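Local coordinates for quinonprotein alcohol dehydrogenase-like protein (Bacteroides thetaiotaomicron VPI-5482, PDB 4R5O) that is of unknown function but binds calcium and joins an immunoglobulin-like beta-sandwich domain to a seven-bladed beta-propeller, at residues C126-L136 against Y168-Y177. Sequence-based numbering, arbitrary orientation.
Sequences CYASLNAGKTL and YIVDAKTLYY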
loop_
_atom_site.group_PDB
_atom_site.type_symbol
_atom_site.label_atom_id
_atom_site.label_comp_id
_atom_site.label_asym_id
_atom_site.label_seq_id
_atom_site.Cartn_x
_atom_site.Cartn_y
_atom_site.Cartn_z
ATOM N N CYS A 126 -0.464 9.897 4.044
ATOM C CA CYS A 126 0.285 10.565 2.999
ATOM C C CYS A 126 -0.517 10.552 1.696
ATOM O O CYS A 126 -0.243 11.324 0.774
ATOM C CB CYS A 126 1.641 9.884 2.827
ATOM S SG CYS A 126 2.750 10.069 4.251
ATOM N N TYR A 127 -1.491 9.643 1.597
ATOM C CA TYR A 127 -2.291 9.530 0.385
ATOM C C TYR A 127 -3.176 10.772 0.243
ATOM O O TYR A 127 -3.215 11.354 -0.832
ATOM C CB TYR A 127 -3.116 8.242 0.385
ATOM C CG TYR A 127 -3.940 8.101 -0.870
ATOM C CD1 TYR A 127 -3.369 7.638 -2.060
ATOM C CD2 TYR A 127 -5.279 8.485 -0.893
ATOM C CE1 TYR A 127 -4.122 7.554 -3.234
ATOM C CE2 TYR A 127 -6.032 8.411 -2.056
ATOM C CZ TYR A 127 -5.461 7.928 -3.215
ATOM O OH TYR A 127 -6.255 7.863 -4.320
ATOM N N ALA A 128 -3.837 11.202 1.327
ATOM C CA ALA A 128 -4.704 12.370 1.306
ATOM C C ALA A 128 -3.909 13.664 0.990
ATOM O O ALA A 128 -4.218 14.307 -0.017
ATOM C CB ALA A 128 -5.427 12.509 2.640
ATOM N N SER A 129 -2.855 13.999 1.814
ATOM C CA SER A 129 -2.037 15.218 1.711
ATOM C C SER A 129 -1.362 15.359 0.320
ATOM O O SER A 129 -1.182 16.496 -0.120
ATOM C CB SER A 129 -0.977 15.294 2.817
ATOM O OG SER A 129 -0.118 14.178 2.933
ATOM N N LEU A 130 -1.067 14.269 -0.380
ATOM C CA LEU A 130 -0.524 14.274 -1.754
ATOM C C LEU A 130 -1.643 14.134 -2.853
ATOM O O LEU A 130 -1.308 14.088 -4.045
ATOM C CB LEU A 130 0.486 13.111 -1.946
ATOM C CG LEU A 130 1.835 13.161 -1.241
ATOM C CD1 LEU A 130 2.381 11.768 -1.055
ATOM C CD2 LEU A 130 2.808 14.030 -1.994
ATOM N N ASN A 131 -2.950 14.014 -2.467
ATOM C CA ASN A 131 -3.994 13.812 -3.480
ATOM C C ASN A 131 -5.243 14.622 -3.185
ATOM O O ASN A 131 -6.358 14.179 -3.484
ATOM C CB ASN A 131 -4.381 12.318 -3.618
ATOM C CG ASN A 131 -3.295 11.529 -4.284
ATOM O OD1 ASN A 131 -3.156 11.553 -5.514
ATOM N ND2 ASN A 131 -2.417 10.933 -3.482
ATOM N N ALA A 132 -5.047 15.835 -2.685
ATOM C CA ALA A 132 -6.103 16.806 -2.405
ATOM C C ALA A 132 -7.241 16.198 -1.577
ATOM O O ALA A 132 -8.416 16.405 -1.893
ATOM C CB ALA A 132 -6.659 17.367 -3.720
ATOM N N GLY A 133 -6.889 15.480 -0.522
ATOM C CA GLY A 133 -7.869 14.901 0.386
ATOM C C GLY A 133 -8.591 13.661 -0.081
ATOM O O GLY A 133 -9.508 13.230 0.616
ATOM N N LYS A 134 -8.198 13.059 -1.247
ATOM C CA LYS A 134 -8.805 11.829 -1.756
ATOM C C LYS A 134 -8.671 10.718 -0.746
ATOM O O LYS A 134 -7.676 10.649 -0.011
ATOM C CB LYS A 134 -8.193 11.365 -3.101
ATOM C CG LYS A 134 -8.625 12.109 -4.348
ATOM C CD LYS A 134 -8.103 11.367 -5.609
ATOM C CE LYS A 134 -8.283 12.176 -6.879
ATOM N NZ LYS A 134 -7.539 13.483 -6.838
ATOM N N THR A 135 -9.660 9.829 -0.726
ATOM C CA THR A 135 -9.662 8.672 0.154
ATOM C C THR A 135 -9.747 7.422 -0.722
ATOM O O THR A 135 -10.141 7.488 -1.886
ATOM C CB THR A 135 -10.789 8.781 1.188
ATOM O OG1 THR A 135 -10.750 7.617 2.003
ATOM C CG2 THR A 135 -12.179 8.910 0.562
ATOM N N LEU A 136 -9.311 6.300 -0.159
ATOM C CA LEU A 136 -9.319 4.980 -0.798
ATOM C C LEU A 136 -10.566 4.177 -0.363
ATOM O O LEU A 136 -10.759 3.060 -0.849
ATOM C CB LEU A 136 -8.033 4.212 -0.451
ATOM C CG LEU A 136 -6.712 4.782 -0.919
ATOM C CD1 LEU A 136 -5.559 4.130 -0.205
ATOM C CD2 LEU A 136 -6.552 4.625 -2.391
ATOM N N TYR A 168 -7.913 0.501 -7.836
ATOM C CA TYR A 168 -7.172 1.761 -7.878
ATOM C C TYR A 168 -5.741 1.573 -8.366
ATOM O O TYR A 168 -5.093 0.597 -7.986
ATOM C CB TYR A 168 -7.134 2.386 -6.470
ATOM C CG TYR A 168 -8.491 2.752 -5.892
ATOM C CD1 TYR A 168 -9.305 1.788 -5.310
ATOM C CD2 TYR A 168 -8.896 4.083 -5.803
ATOM C CE1 TYR A 168 -10.539 2.122 -4.764
ATOM C CE2 TYR A 168 -10.133 4.429 -5.267
ATOM C CZ TYR A 168 -10.945 3.448 -4.736
ATOM O OH TYR A 168 -12.147 3.818 -4.174
ATOM N N ILE A 169 -5.247 2.518 -9.197
ATOM C CA ILE A 169 -3.862 2.574 -9.648
ATOM C C ILE A 169 -3.266 3.831 -9.034
ATOM O O ILE A 169 -3.754 4.947 -9.270
ATOM C CB ILE A 169 -3.629 2.502 -11.179
ATOM C CG1 ILE A 169 -4.444 1.393 -11.862
ATOM C CG2 ILE A 169 -2.096 2.406 -11.488
ATOM C CD1 ILE A 169 -4.377 1.453 -13.366
ATOM N N VAL A 170 -2.246 3.622 -8.195
ATOM C CA VAL A 170 -1.497 4.639 -7.450
ATOM C C VAL A 170 -0.044 4.511 -7.867
ATOM O O VAL A 170 0.466 3.396 -7.891
ATOM C CB VAL A 170 -1.708 4.471 -5.906
ATOM C CG1 VAL A 170 -0.845 5.444 -5.101
ATOM C CG2 VAL A 170 -3.185 4.602 -5.521
ATOM N N ASP A 171 0.614 5.627 -8.244
ATOM C CA ASP A 171 2.030 5.588 -8.586
ATOM C C ASP A 171 2.849 5.180 -7.325
ATOM O O ASP A 171 2.627 5.734 -6.242
ATOM C CB ASP A 171 2.501 6.928 -9.162
ATOM C CG ASP A 171 3.950 6.899 -9.591
ATOM O OD1 ASP A 171 4.308 6.038 -10.429
ATOM O OD2 ASP A 171 4.726 7.722 -9.085
ATOM N N ALA A 172 3.742 4.176 -7.459
ATOM C CA ALA A 172 4.477 3.645 -6.302
ATOM C C ALA A 172 5.533 4.611 -5.775
ATOM O O ALA A 172 5.692 4.668 -4.566
ATOM C CB ALA A 172 5.139 2.333 -6.651
ATOM N N LYS A 173 6.223 5.375 -6.635
ATOM C CA LYS A 173 7.275 6.297 -6.212
ATOM C C LYS A 173 6.700 7.570 -5.549
ATOM O O LYS A 173 7.222 8.017 -4.517
ATOM C CB LYS A 173 8.169 6.706 -7.414
ATOM C CG LYS A 173 9.435 7.458 -6.980
ATOM C CD LYS A 173 10.383 7.837 -8.124
ATOM C CE LYS A 173 11.734 8.341 -7.633
ATOM N NZ LYS A 173 12.484 7.318 -6.819
ATOM N N THR A 174 5.655 8.157 -6.150
ATOM C CA THR A 174 5.103 9.430 -5.699
ATOM C C THR A 174 3.874 9.305 -4.822
ATOM O O THR A 174 3.608 10.241 -4.062
ATOM C CB THR A 174 4.718 10.275 -6.901
ATOM O OG1 THR A 174 3.797 9.526 -7.702
ATOM C CG2 THR A 174 5.926 10.700 -7.724
ATOM N N LEU A 175 3.097 8.212 -4.949
ATOM C CA LEU A 175 1.843 7.949 -4.204
ATOM C C LEU A 175 0.694 8.763 -4.844
ATOM O O LEU A 175 -0.383 8.905 -4.270
ATOM C CB LEU A 175 1.996 8.256 -2.692
ATOM C CG LEU A 175 1.234 7.389 -1.728
ATOM C CD1 LEU A 175 1.635 5.881 -1.876
ATOM C CD2 LEU A 175 1.475 7.836 -0.341
ATOM N N TYR A 176 0.919 9.255 -6.065
ATOM C CA TYR A 176 -0.061 9.996 -6.839
ATOM C C TYR A 176 -1.089 9.042 -7.400
ATOM O O TYR A 176 -0.729 7.995 -7.951
ATOM C CB TYR A 176 0.604 10.803 -7.985
ATOM C CG TYR A 176 1.547 11.939 -7.620
ATOM C CD1 TYR A 176 1.782 12.287 -6.291
ATOM C CD2 TYR A 176 2.191 12.683 -8.609
ATOM C CE1 TYR A 176 2.653 13.324 -5.955
ATOM C CE2 TYR A 176 3.043 13.744 -8.284
ATOM C CZ TYR A 176 3.268 14.064 -6.955
ATOM O OH TYR A 176 4.095 15.112 -6.612
ATOM N N TYR A 177 -2.365 9.405 -7.263
ATOM C CA TYR A 177 -3.489 8.692 -7.814
ATOM C C TYR A 177 -3.408 8.744 -9.338
ATOM O O TYR A 177 -3.137 9.806 -9.889
ATOM C CB TYR A 177 -4.796 9.311 -7.271
ATOM C CG TYR A 177 -6.059 8.867 -7.985
ATOM C CD1 TYR A 177 -6.737 7.710 -7.600
ATOM C CD2 TYR A 177 -6.581 9.607 -9.035
ATOM C CE1 TYR A 177 -7.901 7.305 -8.253
ATOM C CE2 TYR A 177 -7.726 9.204 -9.707
ATOM C CZ TYR A 177 -8.398 8.063 -9.305
ATOM O OH TYR A 177 -9.543 7.708 -9.987
#
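In the beta-propeller, the loop linking one four-stranded blade to the next, with its short helix 126-129, packs on a hairpin turn of that next blade, and the amide of N131 spans the two. OD1 of N131 accepts from the backbone N of Y177 (2.9 Å), the donor lying 28° off the carbonyl plane. On the other end of the amide, ND2 of N131 gives one hydrogen to O of L175 at 3.0 Å and the other to O of Y127, back in its own loop, at 2.8 Å; both acceptors lie in or near the amide plane, so three bonds fix its rotation. With an alanine in place of N131, the Y177 N-H and the carbonyls of L175 and Y127 would probably lose these partners, and the turn could shift against the loop. Beside the amide stands the Y127 ring: CG is anti to the backbone N (chi1 -179°), which carries the ring across to V170, CE1 lying 3.9 Å from CG2. ND2 sits over one ring face near the rim, L136 CD2 over the opposite one. The turn closes the two outer strands, 167-171 and 177-181, of the blade 143-181. L130 forks over it, CD1 against CB of L175 (3.9 Å) and CD2 at the edge of the Y176 ring. K134 lays CD and CE over one face of Y177, off-centre, CE 4.2 Å from the ring centroid, while the hydroxyl of Y177 bonds to S180. L136 CD2 lies over a face of Y168, whose OH and the L136 carbonyl both accept from R164 NH2.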